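Local coordinates for protein lipase (Photobacterium sp. M37, PDB 2ORY) that hydrolyses triacylglycerol ester bonds as a cold-adapted class 3 lipase of the alpha/beta-hydrolase fold, at residues A[160-164]-A[196-200]; A[292-296]-A[316-320]; A[112-116]-A[133-137]; A[225-230]-A[285-289]. All coordinates share one frame; numbering follows the deposited sequence.

The four contacts tie loops to one another or to helices around the central sheet of a single-chain alpha/beta hydrolase. Contact 2 touches the probable Ser174-His312-Asp236 triad: Tyr316 OH, on the helix carrying His312, is hydrogen-bonded to Asp236. Segments 285-289 of contact 4 and 292-296 of contact 2 follow each other in the loop between helices 265-278 and 304-319; the contact centres are about 17 Å apart. Contact 1 joins the loops that lead into strands 166-173 and 199-206; its nearest atoms come within about 5 Å of contact 4, without touching. Contact 3 lies across the chain's centre from contact 2, their centres about 31 Å apart, and about 20 Å from the centre of contact 1.

Contact 1 of 4, residues A[160-164]-A[196-200]; sequences IGPEG and SQNID
Ser196 and Asn198 grip the two successive carbonyls of Glu163 and Gly164, making the tight part of this contact. Ser196 OG donates to Gly164 O at 2.6 Å, reaching the carbonyl oxygen from 17° off its plane. The same hydroxyl accepts from Asn198 N at 3.0 Å, which closes an ST turn and fixes the rotation of OG, held trans to the Ser196 nitrogen (chi1 173°). Asn198 ND2 then donates to Glu163 O at 2.7 Å, nearly straight and close to the plane of its amide. The CA of Ser196 also faces Pro162 O in a CA-H...O contact of 3.4 Å. Beside these bonds water 1 bridges the two segments, donating a hydrogen bond to Gly161 O and accepting one from Ser196 N. Ile160 and Ile199 cross at about a right angle and meet through their CD1 methyls at 4.1 Å, next to Ile168 of the sheet. The outer side is looser: CB of Pro162 points away from 196-200, and the exposed Glu163 carboxylate holds OE1 3.9 Å from Asn198 ND2, its plane almost perpendicular to the amide. Gly161, with positive phi, ends helix 152-160 and lets the chain turn back. Two loops are thus pinned together just ahead of the parallel neighbours 166-173 and 199-206, at the edge of the central sheet of the alpha/beta-hydrolase fold.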
loop_
_atom_site.group_PDB
_atom_site.type_symbol
_atom_site.label_atom_id
_atom_site.label_comp_id
_atom_site.label_asym_id
_atom_site.label_seq_id
_atom_site.Cartn_x
_atom_site.Cartn_y
_atom_site.Cartn_z
ATOM N N ILE A 160 -15.725 5.432 17.140
ATOM C CA ILE A 160 -15.794 4.211 17.939
ATOM C C ILE A 160 -15.944 4.420 19.443
ATOM O O ILE A 160 -16.383 3.514 20.157
ATOM C CB ILE A 160 -14.548 3.327 17.686
ATOM C CG1 ILE A 160 -14.523 2.905 16.225
ATOM C CG2 ILE A 160 -14.545 2.095 18.604
ATOM C CD1 ILE A 160 -13.323 2.036 15.873
ATOM N N GLY A 161 -15.591 5.602 19.934
ATOM C CA GLY A 161 -15.675 5.849 21.368
ATOM C C GLY A 161 -14.408 5.318 22.030
ATOM O O GLY A 161 -13.774 4.404 21.488
ATOM N N PRO A 162 -14.018 5.848 23.203
ATOM C CA PRO A 162 -12.810 5.409 23.917
ATOM C C PRO A 162 -12.731 3.919 24.265
ATOM O O PRO A 162 -11.641 3.392 24.467
ATOM C CB PRO A 162 -12.798 6.303 25.161
ATOM C CG PRO A 162 -14.267 6.538 25.415
ATOM C CD PRO A 162 -14.780 6.816 24.012
ATOM N N GLU A 163 -13.870 3.234 24.334
ATOM C CA GLU A 163 -13.856 1.805 24.659
ATOM C C GLU A 163 -14.676 0.961 23.692
ATOM O O GLU A 163 -14.859 -0.236 23.903
ATOM C CB GLU A 163 -14.381 1.582 26.076
ATOM C CG GLU A 163 -13.508 2.184 27.155
ATOM C CD GLU A 163 -12.097 1.631 27.128
ATOM O OE1 GLU A 163 -11.935 0.394 27.212
ATOM O OE2 GLU A 163 -11.149 2.437 27.018
ATOM N N GLY A 164 -15.149 1.592 22.625
ATOM C CA GLY A 164 -15.975 0.901 21.660
ATOM C C GLY A 164 -15.393 -0.343 21.028
ATOM O O GLY A 164 -14.179 -0.523 20.939
ATOM N N SER A 196 -9.303 2.663 21.407
ATOM C CA SER A 196 -9.995 1.586 22.116
ATOM C C SER A 196 -9.259 0.271 21.948
ATOM O O SER A 196 -8.807 -0.072 20.852
ATOM C CB SER A 196 -11.426 1.406 21.606
ATOM O OG SER A 196 -12.036 0.256 22.192
ATOM N N GLN A 197 -9.154 -0.471 23.042
ATOM C CA GLN A 197 -8.478 -1.764 23.025
ATOM C C GLN A 197 -9.437 -2.813 22.469
ATOM O O GLN A 197 -9.035 -3.923 22.124
ATOM C CB GLN A 197 -8.047 -2.141 24.450
ATOM C CG GLN A 197 -7.170 -3.405 24.564
ATOM C CD GLN A 197 -5.717 -3.204 24.117
ATOM O OE1 GLN A 197 -4.932 -2.528 24.790
ATOM N NE2 GLN A 197 -5.356 -3.801 22.980
ATOM N N ASN A 198 -10.712 -2.449 22.371
ATOM C CA ASN A 198 -11.717 -3.377 21.880
ATOM C C ASN A 198 -11.901 -3.406 20.374
ATOM O O ASN A 198 -12.930 -3.851 19.869
ATOM C CB ASN A 198 -13.046 -3.095 22.571
ATOM C CG ASN A 198 -12.951 -3.310 24.064
ATOM O OD1 ASN A 198 -12.486 -4.361 24.513
ATOM N ND2 ASN A 198 -13.374 -2.318 24.846
ATOM N N ILE A 199 -10.912 -2.924 19.643
ATOM C CA ILE A 199 -11.019 -2.974 18.201
ATOM C C ILE A 199 -10.059 -4.047 17.683
ATOM O O ILE A 199 -8.952 -4.192 18.203
ATOM C CB ILE A 199 -10.720 -1.602 17.584
ATOM C CG1 ILE A 199 -10.451 -1.763 16.089
ATOM C CG2 ILE A 199 -9.589 -0.951 18.321
ATOM C CD1 ILE A 199 -10.073 -0.494 15.420
ATOM N N ASP A 200 -10.519 -4.823 16.702
ATOM C CA ASP A 200 -9.734 -5.897 16.089
ATOM C C ASP A 200 -9.109 -5.319 14.831
ATOM O O ASP A 200 -9.811 -4.997 13.860
ATOM C CB ASP A 200 -10.627 -7.088 15.711
ATOM C CG ASP A 200 -11.052 -7.913 16.923
ATOM O OD1 ASP A 200 -11.042 -7.372 18.051
ATOM O OD2 ASP A 200 -11.406 -9.099 16.748
HETATM O O HOH W 1 -11.103 4.287 20.107
#

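Contact 2 of 4, residues A[292-296]-A[316-320]; sequences PLEGN and YPELM
Leu293 and Leu319 both set CG beside the backbone nitrogen (chi1 -47° and -62°), and with extended second torsions they lean into each other across the gap between loop and helix end. Leu319 CD1 sits 3.8 Å from Leu293 CB and packs equally close on Gly295 CA. The other methyl, CD2, approaches Glu294 O at 3.7 Å. Leu293 CD1 rests against Met320 CE at 3.8 Å and, more loosely, against Tyr316 CD2 at 4.5 Å, beside the place where CE touches the ring. The methionine crosses the leucine at about a right angle, and a bend at its last torsion carries CE to the edge of the Tyr316 ring, in its plane. The phenol beyond is held elsewhere, bonded through OH to Asp236 of the probable catalytic triad and to Asn233 N, while the ring meets His173 edge-to-face. Between the two segments the contact therefore rests on dispersion packing of aliphatic groups without directional bonds, and the polar fastening of the loop comes from neighbours, with backbone bonds from Leu293 to Ala232 and Ser234.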
loop_
_atom_site.group_PDB
_atom_site.type_symbol
_atom_site.label_atom_id
_atom_site.label_comp_id
_atom_site.label_asym_id
_atom_site.label_seq_id
_atom_site.Cartn_x
_atom_site.Cartn_y
_atom_site.Cartn_z
ATOM N N PRO A 292 4.399 -16.068 -2.333
ATOM C CA PRO A 292 3.819 -15.109 -3.275
ATOM C C PRO A 292 2.922 -15.797 -4.276
ATOM O O PRO A 292 2.870 -17.024 -4.342
ATOM C CB PRO A 292 5.040 -14.552 -3.970
ATOM C CG PRO A 292 5.857 -15.803 -4.148
ATOM C CD PRO A 292 5.765 -16.434 -2.754
ATOM N N LEU A 293 2.224 -14.988 -5.059
ATOM C CA LEU A 293 1.367 -15.483 -6.118
ATOM C C LEU A 293 2.390 -15.666 -7.227
ATOM O O LEU A 293 3.117 -14.724 -7.537
ATOM C CB LEU A 293 0.354 -14.416 -6.529
ATOM C CG LEU A 293 -0.403 -13.687 -5.418
ATOM C CD1 LEU A 293 -1.188 -12.527 -6.012
ATOM C CD2 LEU A 293 -1.327 -14.653 -4.703
ATOM N N GLU A 294 2.486 -16.867 -7.793
ATOM C CA GLU A 294 3.451 -17.121 -8.864
ATOM C C GLU A 294 2.979 -16.381 -10.105
ATOM O O GLU A 294 1.948 -16.724 -10.681
ATOM C CB GLU A 294 3.552 -18.623 -9.190
ATOM C CG GLU A 294 3.818 -19.543 -7.991
ATOM C CD GLU A 294 4.239 -20.978 -8.388
ATOM O OE1 GLU A 294 4.131 -21.893 -7.530
ATOM O OE2 GLU A 294 4.691 -21.188 -9.546
ATOM N N GLY A 295 3.745 -15.374 -10.512
ATOM C CA GLY A 295 3.390 -14.586 -11.682
ATOM C C GLY A 295 3.911 -15.159 -12.985
ATOM O O GLY A 295 4.739 -16.059 -12.979
ATOM N N ASN A 296 3.427 -14.625 -14.098
ATOM C CA ASN A 296 3.829 -15.083 -15.417
ATOM C C ASN A 296 4.272 -13.944 -16.307
ATOM O O ASN A 296 3.515 -13.004 -16.545
ATOM C CB ASN A 296 2.667 -15.801 -16.082
ATOM C CG ASN A 296 2.226 -16.993 -15.298
ATOM O OD1 ASN A 296 2.954 -17.984 -15.199
ATOM N ND2 ASN A 296 1.044 -16.904 -14.705
ATOM N N TYR A 316 -1.710 -8.187 -9.962
ATOM C CA TYR A 316 -2.576 -8.561 -8.856
ATOM C C TYR A 316 -4.011 -8.910 -9.236
ATOM O O TYR A 316 -4.478 -10.005 -8.921
ATOM C CB TYR A 316 -2.515 -7.479 -7.763
ATOM C CG TYR A 316 -1.112 -7.387 -7.182
ATOM C CD1 TYR A 316 -0.091 -6.734 -7.873
ATOM C CD2 TYR A 316 -0.766 -8.088 -6.029
ATOM C CE1 TYR A 316 1.253 -6.791 -7.434
ATOM C CE2 TYR A 316 0.572 -8.153 -5.581
ATOM C CZ TYR A 316 1.575 -7.504 -6.293
ATOM O OH TYR A 316 2.888 -7.591 -5.874
ATOM N N PRO A 317 -4.733 -8.003 -9.913
ATOM C CA PRO A 317 -6.112 -8.347 -10.283
ATOM C C PRO A 317 -6.155 -9.540 -11.230
ATOM O O PRO A 317 -7.148 -10.263 -11.296
ATOM C CB PRO A 317 -6.633 -7.071 -10.937
ATOM C CG PRO A 317 -5.394 -6.396 -11.435
ATOM C CD PRO A 317 -4.392 -6.638 -10.343
ATOM N N GLU A 318 -5.064 -9.762 -11.952
ATOM C CA GLU A 318 -5.018 -10.874 -12.885
ATOM C C GLU A 318 -4.797 -12.212 -12.191
ATOM O O GLU A 318 -5.526 -13.172 -12.432
ATOM C CB GLU A 318 -3.935 -10.623 -13.931
ATOM C CG GLU A 318 -3.691 -11.790 -14.851
ATOM C CD GLU A 318 -3.151 -11.362 -16.200
ATOM O OE1 GLU A 318 -3.975 -11.038 -17.085
ATOM O OE2 GLU A 318 -1.910 -11.335 -16.375
ATOM N N LEU A 319 -3.805 -12.273 -11.318
ATOM C CA LEU A 319 -3.497 -13.503 -10.600
ATOM C C LEU A 319 -4.542 -13.845 -9.533
ATOM O O LEU A 319 -4.540 -14.941 -8.970
ATOM C CB LEU A 319 -2.117 -13.379 -9.942
ATOM C CG LEU A 319 -0.924 -13.173 -10.889
ATOM C CD1 LEU A 319 0.331 -12.924 -10.075
ATOM C CD2 LEU A 319 -0.748 -14.409 -11.789
ATOM N N MET A 320 -5.431 -12.903 -9.255
ATOM C CA MET A 320 -6.448 -13.102 -8.233
ATOM C C MET A 320 -7.845 -13.188 -8.825
ATOM O O MET A 320 -8.838 -13.026 -8.114
ATOM C CB MET A 320 -6.382 -11.968 -7.196
ATOM C CG MET A 320 -5.194 -12.051 -6.232
ATOM S SD MET A 320 -5.160 -10.764 -4.919
ATOM C CE MET A 320 -3.834 -9.793 -5.515
#

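Contact 3 of 4, residues A[112-116]-A[133-137]; sequences KWPYA and LKTLQ
The Tyr115 ring stands between Trp113 and Pro114 and points toward Leu133 and Gln137 of helix 127-138. It turns an edge to the indole: Tyr115 CD1 lies 3.6 Å above one face of Trp113, toward the rim, while Trp113 CE2 sits in the plane of the tyrosine ring. One face of Tyr115 carries Pro114 CG, also 3.6 Å above it and off-centre. This aromatic loop, in the hairpin between strands 110-112 and 124-126, packs on a helix of the alpha/beta-hydrolase fold that follows directly from the second strand. The backbones stay far apart, with nearest CA atoms 11.3 Å apart at Trp113 and Leu133, and long side chains span the distance. Leu133 CD2 touches both rings, 4.2 Å from Trp113 CZ3 and the same distance from Tyr115 CE1. Around them helix 175-189 adds to the packing: Trp186 meets the tyrosine ring, and Trp113 NE1 is hydrogen-bonded to Asp189 OD2. Lys134, bent along its length, curls back until CE is 3.6 Å from Tyr115 OH and NZ nears the proline ring. Gln137 comes from the opposite direction to the tyrosine, its chain extended beyond CG and its amide plane turned 76° from the ring. Its NE2 donates to Tyr115 OH at 3.0 Å, with an N-H...O angle of 163° and the oxygen only 5° out of the amide plane.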
loop_
_atom_site.group_PDB
_atom_site.type_symbol
_atom_site.label_atom_id
_atom_site.label_comp_id
_atom_site.label_asym_id
_atom_site.label_seq_id
_atom_site.Cartn_x
_atom_site.Cartn_y
_atom_site.Cartn_z
ATOM N N LYS A 112 14.040 5.243 14.603
ATOM C CA LYS A 112 13.612 4.145 15.441
ATOM C C LYS A 112 12.100 4.230 15.552
ATOM O O LYS A 112 11.534 5.325 15.605
ATOM C CB LYS A 112 14.271 4.209 16.829
ATOM C CG LYS A 112 13.821 5.357 17.695
ATOM C CD LYS A 112 13.565 4.910 19.135
ATOM C CE LYS A 112 14.823 4.402 19.824
ATOM N NZ LYS A 112 14.493 3.735 21.127
ATOM N N TRP A 113 11.456 3.068 15.524
ATOM C CA TRP A 113 10.011 2.973 15.648
ATOM C C TRP A 113 9.666 3.681 16.956
ATOM O O TRP A 113 10.145 3.312 18.031
ATOM C CB TRP A 113 9.596 1.505 15.701
ATOM C CG TRP A 113 8.129 1.288 15.829
ATOM C CD1 TRP A 113 7.482 0.657 16.856
ATOM C CD2 TRP A 113 7.120 1.631 14.863
ATOM N NE1 TRP A 113 6.134 0.579 16.583
ATOM C CE2 TRP A 113 5.883 1.167 15.373
ATOM C CE3 TRP A 113 7.144 2.284 13.622
ATOM C CZ2 TRP A 113 4.676 1.333 14.680
ATOM C CZ3 TRP A 113 5.937 2.452 12.927
ATOM C CH2 TRP A 113 4.721 1.977 13.462
ATOM N N PRO A 114 8.833 4.721 16.875
ATOM C CA PRO A 114 8.480 5.447 18.091
ATOM C C PRO A 114 7.363 4.925 18.984
ATOM O O PRO A 114 7.188 5.432 20.086
ATOM C CB PRO A 114 8.196 6.864 17.574
ATOM C CG PRO A 114 7.672 6.644 16.203
ATOM C CD PRO A 114 8.461 5.469 15.659
ATOM N N TYR A 115 6.641 3.896 18.561
ATOM C CA TYR A 115 5.516 3.437 19.367
ATOM C C TYR A 115 5.659 2.156 20.173
ATOM O O TYR A 115 4.693 1.706 20.764
ATOM C CB TYR A 115 4.270 3.352 18.478
ATOM C CG TYR A 115 4.085 4.592 17.646
ATOM C CD1 TYR A 115 4.405 4.603 16.282
ATOM C CD2 TYR A 115 3.646 5.775 18.230
ATOM C CE1 TYR A 115 4.289 5.763 15.531
ATOM C CE2 TYR A 115 3.533 6.932 17.491
ATOM C CZ TYR A 115 3.854 6.923 16.146
ATOM O OH TYR A 115 3.751 8.087 15.435
ATOM N N ALA A 116 6.844 1.560 20.181
ATOM C CA ALA A 116 7.087 0.350 20.955
ATOM C C ALA A 116 8.572 0.010 20.963
ATOM O O ALA A 116 9.304 0.341 20.024
ATOM C CB ALA A 116 6.288 -0.821 20.399
ATOM N N LEU A 133 4.066 7.931 6.889
ATOM C CA LEU A 133 3.133 7.688 7.995
ATOM C C LEU A 133 2.719 9.001 8.672
ATOM O O LEU A 133 1.542 9.183 8.972
ATOM C CB LEU A 133 3.763 6.767 9.055
ATOM C CG LEU A 133 2.955 6.577 10.355
ATOM C CD1 LEU A 133 1.593 5.962 10.043
ATOM C CD2 LEU A 133 3.735 5.690 11.321
ATOM N N LYS A 134 3.686 9.903 8.910
ATOM C CA LYS A 134 3.400 11.199 9.558
ATOM C C LYS A 134 2.435 12.025 8.718
ATOM O O LYS A 134 1.572 12.705 9.268
ATOM C CB LYS A 134 4.685 12.012 9.825
ATOM C CG LYS A 134 5.683 11.321 10.784
ATOM C CD LYS A 134 5.046 10.904 12.130
ATOM C CE LYS A 134 5.221 9.402 12.474
ATOM N NZ LYS A 134 6.648 8.944 12.619
ATOM N N THR A 135 2.576 11.976 7.394
ATOM C CA THR A 135 1.654 12.715 6.543
ATOM C C THR A 135 0.248 12.112 6.673
ATOM O O THR A 135 -0.737 12.844 6.661
ATOM C CB THR A 135 2.089 12.687 5.069
ATOM O OG1 THR A 135 1.956 11.355 4.552
ATOM C CG2 THR A 135 3.528 13.111 4.949
ATOM N N LEU A 136 0.145 10.783 6.795
ATOM C CA LEU A 136 -1.177 10.151 6.968
ATOM C C LEU A 136 -1.787 10.454 8.349
ATOM O O LEU A 136 -3.001 10.522 8.486
ATOM C CB LEU A 136 -1.095 8.622 6.792
ATOM C CG LEU A 136 -0.669 8.078 5.412
ATOM C CD1 LEU A 136 -0.677 6.568 5.424
ATOM C CD2 LEU A 136 -1.598 8.598 4.332
ATOM N N GLN A 137 -0.940 10.620 9.367
ATOM C CA GLN A 137 -1.398 10.888 10.727
ATOM C C GLN A 137 -1.878 12.317 10.876
ATOM O O GLN A 137 -2.637 12.633 11.793
ATOM C CB GLN A 137 -0.271 10.642 11.753
ATOM C CG GLN A 137 0.304 9.229 11.773
ATOM C CD GLN A 137 1.466 9.082 12.748
ATOM O OE1 GLN A 137 2.327 9.957 12.837
ATOM N NE2 GLN A 137 1.503 7.962 13.475
#

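Contact 4 of 4, residues A[225-230]-A[285-289]; sequences GDQCTR and QIKAE
Arg230 and Lys287 bring the two segments closest, CA to CA at 6.6 Å, where Lys287 takes left-handed backbone angles (phi 42°) and Gly225 leaves helix 214-224 with positive phi. From this turn Lys287 runs back along segment 225-230, bent at every torsion beyond CB, passing its CG at 3.9 Å from Cys228 SG. Its NZ ends between two carbonyls, donating to Gly225 O at 3.0 Å from above the carbonyl plane and to Cys228 O at the same length, tilted only 19° from the plane of the Cys228 carbonyl. Water 2 takes a third, longer bond from NZ and also accepts from Arg230 N. In exchange Arg230 reaches over to the loop: NH2 donates to Lys287 O at 3.0 Å, in the guanidinium plane but above that of the carbonyl, and NE makes a weak bond to Ile286 O. Its CG lies 3.9 Å from Ile286 CG1, while the Gln285 chain runs over one guanidinium face at a spacing too short in the model to be trusted. Gln285 NE2 itself is bonded to Pro239 O. Ammonium and guanidinium are thus solvated by backbone carbonyls across this contact; Asp226 OD1, 5.5 Å from Lys287 NZ and not in contact, could at most help electrostatically, so each basic side chain staples the opposite loop's main chain.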
loop_
_atom_site.group_PDB
_atom_site.type_symbol
_atom_site.label_atom_id
_atom_site.label_comp_id
_atom_site.label_asym_id
_atom_site.label_seq_id
_atom_site.Cartn_x
_atom_site.Cartn_y
_atom_site.Cartn_z
ATOM N N GLY A 225 0.678 -11.271 13.508
ATOM C CA GLY A 225 0.609 -12.691 13.229
ATOM C C GLY A 225 -0.323 -12.995 12.079
ATOM O O GLY A 225 -0.059 -12.604 10.944
ATOM N N ASP A 226 -1.421 -13.682 12.376
ATOM C CA ASP A 226 -2.393 -14.058 11.352
ATOM C C ASP A 226 -3.237 -12.898 10.863
ATOM O O ASP A 226 -3.827 -12.982 9.789
ATOM C CB ASP A 226 -3.334 -15.154 11.853
ATOM C CG ASP A 226 -2.652 -16.499 11.967
ATOM O OD1 ASP A 226 -1.979 -16.919 10.998
ATOM O OD2 ASP A 226 -2.799 -17.134 13.033
ATOM N N GLN A 227 -3.298 -11.824 11.641
ATOM C CA GLN A 227 -4.089 -10.666 11.251
ATOM C C GLN A 227 -3.471 -9.875 10.098
ATOM O O GLN A 227 -3.997 -8.830 9.710
ATOM C CB GLN A 227 -4.334 -9.771 12.454
ATOM C CG GLN A 227 -5.143 -10.477 13.518
ATOM C CD GLN A 227 -6.551 -10.797 13.058
ATOM O OE1 GLN A 227 -7.422 -9.921 13.018
ATOM N NE2 GLN A 227 -6.784 -12.057 12.696
ATOM N N CYS A 228 -2.347 -10.355 9.569
ATOM C CA CYS A 228 -1.741 -9.724 8.395
ATOM C C CYS A 228 -1.537 -10.745 7.285
ATOM O O CYS A 228 -0.912 -11.795 7.484
ATOM C CB CYS A 228 -0.382 -9.054 8.692
ATOM S SG CYS A 228 0.501 -8.456 7.159
ATOM N N THR A 229 -2.081 -10.434 6.113
ATOM C CA THR A 229 -1.912 -11.286 4.946
ATOM C C THR A 229 -1.173 -10.445 3.909
ATOM O O THR A 229 -1.758 -9.578 3.276
ATOM C CB THR A 229 -3.271 -11.737 4.365
ATOM O OG1 THR A 229 -3.961 -12.517 5.348
ATOM C CG2 THR A 229 -3.070 -12.582 3.088
ATOM N N ARG A 230 0.120 -10.697 3.753
ATOM C CA ARG A 230 0.961 -9.950 2.808
ATOM C C ARG A 230 0.884 -10.592 1.429
ATOM O O ARG A 230 1.335 -11.718 1.235
ATOM C CB ARG A 230 2.414 -9.961 3.295
ATOM C CG ARG A 230 3.124 -8.620 3.244
ATOM C CD ARG A 230 4.327 -8.662 2.350
ATOM N NE ARG A 230 5.245 -9.749 2.662
ATOM C CZ ARG A 230 6.190 -10.172 1.826
ATOM N NH1 ARG A 230 6.329 -9.587 0.639
ATOM N NH2 ARG A 230 6.979 -11.185 2.162
ATOM N N GLN A 285 11.314 -7.856 4.784
ATOM C CA GLN A 285 9.885 -7.921 4.542
ATOM C C GLN A 285 9.176 -8.422 5.797
ATOM O O GLN A 285 9.745 -9.206 6.554
ATOM C CB GLN A 285 9.667 -8.900 3.393
ATOM C CG GLN A 285 8.639 -8.580 2.312
ATOM C CD GLN A 285 8.264 -7.116 2.148
ATOM O OE1 GLN A 285 7.618 -6.538 3.015
ATOM N NE2 GLN A 285 8.642 -6.523 1.012
ATOM N N ILE A 286 7.951 -7.939 6.019
ATOM C CA ILE A 286 7.111 -8.380 7.132
ATOM C C ILE A 286 6.529 -9.660 6.550
ATOM O O ILE A 286 6.376 -9.756 5.330
ATOM C CB ILE A 286 5.946 -7.389 7.428
ATOM C CG1 ILE A 286 5.193 -7.074 6.130
ATOM C CG2 ILE A 286 6.476 -6.126 8.092
ATOM C CD1 ILE A 286 4.004 -6.131 6.303
ATOM N N LYS A 287 6.188 -10.630 7.396
ATOM C CA LYS A 287 5.683 -11.921 6.911
ATOM C C LYS A 287 6.544 -12.315 5.707
ATOM O O LYS A 287 6.049 -12.600 4.621
ATOM C CB LYS A 287 4.209 -11.821 6.514
ATOM C CG LYS A 287 3.299 -11.183 7.579
ATOM C CD LYS A 287 3.296 -11.928 8.925
ATOM C CE LYS A 287 2.807 -13.366 8.790
ATOM N NZ LYS A 287 1.375 -13.453 8.406
ATOM N N ALA A 288 7.851 -12.321 5.919
ATOM C CA ALA A 288 8.798 -12.656 4.864
ATOM C C ALA A 288 8.728 -14.094 4.337
ATOM O O ALA A 288 9.221 -14.376 3.246
ATOM C CB ALA A 288 10.216 -12.353 5.338
ATOM N N GLU A 289 8.120 -15.002 5.088
ATOM C CA GLU A 289 8.045 -16.386 4.634
ATOM C C GLU A 289 6.771 -16.652 3.844
ATOM O O GLU A 289 6.577 -17.748 3.321
ATOM C CB GLU A 289 8.102 -17.360 5.818
ATOM C CG GLU A 289 9.261 -17.154 6.780
ATOM C CD GLU A 289 8.847 -16.380 8.025
ATOM O OE1 GLU A 289 9.564 -16.467 9.044
ATOM O OE2 GLU A 289 7.808 -15.681 7.985
HETATM O O HOH W 2 1.115 -12.965 5.159
#